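Local structure of tryptophane-5-halogenase (Microbispora sp. ATCC PTA-5024, 5UAO) at residues R398-I403 with D466-G471. The protein probably uses flavin to chlorinate a tryptophan at the indole 5-position during biosynthesis of the lanthipeptide NAI-107. Residues are numbered along the deposited sequence; the frame is centred on the assembly and turned at random.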
ATOM      1  N   ARG A 398       9.893  11.615   5.527  1.00 21.39           N
ATOM      2  CA  ARG A 398      11.263  12.082   5.515  1.00 23.47           C
ATOM      3  C   ARG A 398      11.762  12.301   4.080  1.00 23.35           C
ATOM      4  O   ARG A 398      12.325  13.344   3.756  1.00 25.80           O
ATOM      5  CB  ARG A 398      12.169  11.119   6.319  1.00 24.45           C
ATOM      6  CG  ARG A 398      13.645  11.419   6.213  1.00 28.84           C
ATOM      7  CD  ARG A 398      14.339  10.450   5.324  1.00 32.57           C
ATOM      8  NE  ARG A 398      15.790  10.637   5.312  1.00 30.27           N
ATOM      9  CZ  ARG A 398      16.684   9.920   5.995  1.00 31.43           C
ATOM     10  NH1 ARG A 398      16.345   8.875   6.713  1.00 30.52           N
ATOM     11  NH2 ARG A 398      17.983  10.225   5.878  1.00 33.33           N
ATOM     12  N   TRP A 399      11.617  11.290   3.256  1.00 24.70           N
ATOM     13  CA  TRP A 399      12.052  11.368   1.871  1.00 22.99           C
ATOM     14  C   TRP A 399      11.292  12.404   1.082  1.00 24.63           C
ATOM     15  O   TRP A 399      11.874  13.089   0.289  1.00 24.73           O
ATOM     16  CB  TRP A 399      11.981  10.021   1.158  1.00 23.60           C
ATOM     17  CG  TRP A 399      12.829   9.007   1.807  1.00 22.94           C
ATOM     18  CD1 TRP A 399      12.395   7.877   2.407  1.00 24.36           C
ATOM     19  CD2 TRP A 399      14.244   9.059   2.015  1.00 22.68           C
ATOM     20  NE1 TRP A 399      13.452   7.183   2.922  1.00 24.30           N
ATOM     21  CE2 TRP A 399      14.591   7.917   2.772  1.00 24.67           C
ATOM     22  CE3 TRP A 399      15.242   9.989   1.689  1.00 24.47           C
ATOM     23  CZ2 TRP A 399      15.904   7.618   3.144  1.00 25.75           C
ATOM     24  CZ3 TRP A 399      16.534   9.718   2.077  1.00 27.57           C
ATOM     25  CH2 TRP A 399      16.860   8.515   2.795  1.00 27.45           C
ATOM     26  N   PHE A 400      10.013  12.613   1.364  1.00 22.66           N
ATOM     27  CA  PHE A 400       9.306  13.729   0.716  1.00 22.85           C
ATOM     28  C   PHE A 400       9.872  15.093   1.120  1.00 22.36           C
ATOM     29  O   PHE A 400      10.041  15.963   0.281  1.00 25.70           O
ATOM     30  CB  PHE A 400       7.803  13.625   1.113  1.00 22.98           C
ATOM     31  CG  PHE A 400       6.923  14.738   0.580  1.00 24.75           C
ATOM     32  CD1 PHE A 400       7.024  15.171  -0.731  1.00 26.64           C
ATOM     33  CD2 PHE A 400       5.937  15.291   1.377  1.00 28.02           C
ATOM     34  CE1 PHE A 400       6.169  16.144  -1.236  1.00 26.09           C
ATOM     35  CE2 PHE A 400       5.075  16.267   0.892  1.00 26.36           C
ATOM     36  CZ  PHE A 400       5.188  16.681  -0.414  1.00 28.94           C
ATOM     37  N   LEU A 401      10.135  15.312   2.403  1.00 22.43           N
ATOM     38  CA  LEU A 401      10.756  16.538   2.812  1.00 23.26           C
ATOM     39  C   LEU A 401      12.137  16.692   2.181  1.00 23.46           C
ATOM     40  O   LEU A 401      12.552  17.833   1.896  1.00 23.39           O
ATOM     41  CB  LEU A 401      10.901  16.671   4.325  1.00 24.14           C
ATOM     42  CG  LEU A 401       9.550  16.770   5.070  1.00 27.98           C
ATOM     43  CD1 LEU A 401       9.783  16.876   6.574  1.00 32.40           C
ATOM     44  CD2 LEU A 401       8.850  18.016   4.624  1.00 28.89           C
ATOM     45  N   SER A 402      12.865  15.580   2.039  1.00 22.46           N
ATOM     46  CA  SER A 402      14.237  15.650   1.471  1.00 22.17           C
ATOM     47  C   SER A 402      14.252  16.366   0.087  1.00 23.34           C
ATOM     48  O   SER A 402      15.171  17.106  -0.220  1.00 23.79           O
ATOM     49  CB  SER A 402      14.862  14.228   1.365  1.00 24.17           C
ATOM     50  OG  SER A 402      14.510  13.436   0.202  1.00 23.49           O
ATOM     51  N   ILE A 403      13.235  16.143  -0.736  1.00 23.23           N
ATOM     52  CA  ILE A 403      13.205  16.762  -2.062  1.00 25.61           C
ATOM     53  C   ILE A 403      12.816  18.227  -2.006  1.00 25.00           C
ATOM     54  O   ILE A 403      12.967  18.894  -3.023  1.00 27.32           O
ATOM     55  CB  ILE A 403      12.363  15.965  -3.086  1.00 27.63           C
ATOM     56  CG1 ILE A 403      10.882  15.969  -2.723  1.00 30.16           C
ATOM     57  CG2 ILE A 403      12.851  14.565  -3.146  1.00 31.64           C
ATOM     58  CD1 ILE A 403       9.997  16.255  -3.859  1.00 35.61           C
ATOM     59  N   ASP A 466       4.742  15.402  -7.198  1.00 26.44           N
ATOM     60  CA  ASP A 466       4.695  16.101  -8.490  1.00 28.53           C
ATOM     61  C   ASP A 466       4.714  17.642  -8.308  1.00 28.09           C
ATOM     62  O   ASP A 466       5.399  18.350  -9.028  1.00 27.81           O
ATOM     63  CB  ASP A 466       3.432  15.726  -9.219  1.00 28.61           C
ATOM     64  CG  ASP A 466       3.539  14.387 -10.042  1.00 35.33           C
ATOM     65  OD1 ASP A 466       4.634  13.907 -10.497  1.00 32.92           O
ATOM     66  OD2 ASP A 466       2.439  13.856 -10.301  1.00 31.62           O
ATOM     67  N   THR A 467       3.980  18.157  -7.338  1.00 25.17           N
ATOM     68  CA  THR A 467       3.851  19.604  -7.227  1.00 27.68           C
ATOM     69  C   THR A 467       5.172  20.205  -6.800  1.00 28.49           C
ATOM     70  O   THR A 467       5.591  21.202  -7.359  1.00 28.10           O
ATOM     71  CB  THR A 467       2.707  20.009  -6.275  1.00 29.90           C
ATOM     72  OG1 THR A 467       1.495  19.442  -6.745  1.00 27.89           O
ATOM     73  CG2 THR A 467       2.565  21.507  -6.144  1.00 30.38           C
ATOM     74  N   LEU A 468       5.840  19.573  -5.843  1.00 26.42           N
ATOM     75  CA  LEU A 468       7.099  20.048  -5.330  1.00 27.78           C
ATOM     76  C   LEU A 468       8.164  19.984  -6.394  1.00 26.12           C
ATOM     77  O   LEU A 468       8.930  20.916  -6.538  1.00 25.66           O
ATOM     78  CB  LEU A 468       7.583  19.270  -4.066  1.00 23.20           C
ATOM     79  CG  LEU A 468       7.177  19.991  -2.799  1.00 26.48           C
ATOM     80  CD1 LEU A 468       7.871  21.363  -2.605  1.00 27.04           C
ATOM     81  CD2 LEU A 468       5.683  20.191  -2.760  1.00 27.94           C
ATOM     82  N   LEU A 469       8.172  18.918  -7.185  1.00 24.21           N
ATOM     83  CA  LEU A 469       9.248  18.749  -8.162  1.00 25.23           C
ATOM     84  C   LEU A 469       9.048  19.717  -9.401  1.00 25.33           C
ATOM     85  O   LEU A 469       9.951  20.418  -9.827  1.00 26.13           O
ATOM     86  CB  LEU A 469       9.303  17.279  -8.574  1.00 25.20           C
ATOM     87  CG  LEU A 469       9.846  16.281  -7.547  1.00 26.07           C
ATOM     88  CD1 LEU A 469       9.752  14.880  -8.192  1.00 27.97           C
ATOM     89  CD2 LEU A 469      11.285  16.575  -7.311  1.00 26.88           C
ATOM     90  N   LEU A 470       7.822  19.850  -9.851  1.00 27.13           N
ATOM     91  CA  LEU A 470       7.532  20.745 -10.983  1.00 27.70           C
ATOM     92  C   LEU A 470       7.589  22.197 -10.518  1.00 29.86           C
ATOM     93  O   LEU A 470       8.037  23.105 -11.247  1.00 26.26           O
ATOM     94  CB  LEU A 470       6.128  20.409 -11.546  1.00 28.26           C
ATOM     95  CG  LEU A 470       6.006  19.061 -12.258  1.00 27.95           C
ATOM     96  CD1 LEU A 470       4.543  18.789 -12.343  1.00 32.75           C
ATOM     97  CD2 LEU A 470       6.666  19.069 -13.621  1.00 30.93           C
ATOM     98  N   GLY A 471       7.151  22.441  -9.289  1.00 27.74           N
ATOM     99  CA  GLY A 471       7.287  23.817  -8.727  1.00 25.79           C
ATOM    100  C   GLY A 471       8.692  24.309  -8.681  1.00 24.35           C
ATOM    101  O   GLY A 471       8.981  25.504  -8.888  1.00 26.28           O
TER
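I403 reaches from helix 383-406 to L468 and L469 of helix 461-471, a near-parallel helix pair in the helix-rich part of this flavin-dependent tryptophan halogenase that follows the FAD-binding core in sequence. Over the two segments the axes run 16° apart and come no closer than 10.5 Å; the link is made by apolar side chains, without a hydrogen bond. CB of I403 already points toward helix 461-471; with chi1 at 67°, CG1 is tucked between the backbone N and the carbonyl carbon, and the next torsion, away from the usual staggered values, carries CD1 across. That methyl meets the branch of L469 at CG, 3.7 Å away, and equally its CD2. The two side chains cross at about a right angle, one thin methyl end set against a fork. The same CD1 also touches L468 lower on its stem, at CB, 3.9 Å off, and therefore sits against two consecutive leucines. All four residues that touch, F400 among them, are buried. Y460 and H404 also meet the F400 ring, H404 edge-to-face, while F116 of strand 116-119 packs on L468 and helix 429-437 supplies L432 and F435 against L469. The F400 side chain is about 13 Å from the bound FAD, so this packing lies outside direct contact with the flavin. F400 adds a looser contact to the helix pair: its CB does not point at the partner helix, but with CG anti to the backbone N (chi1 177°) the ring extends across, and CZ comes to 4.3 Å from CD2 of L468, which approaches the ring obliquely.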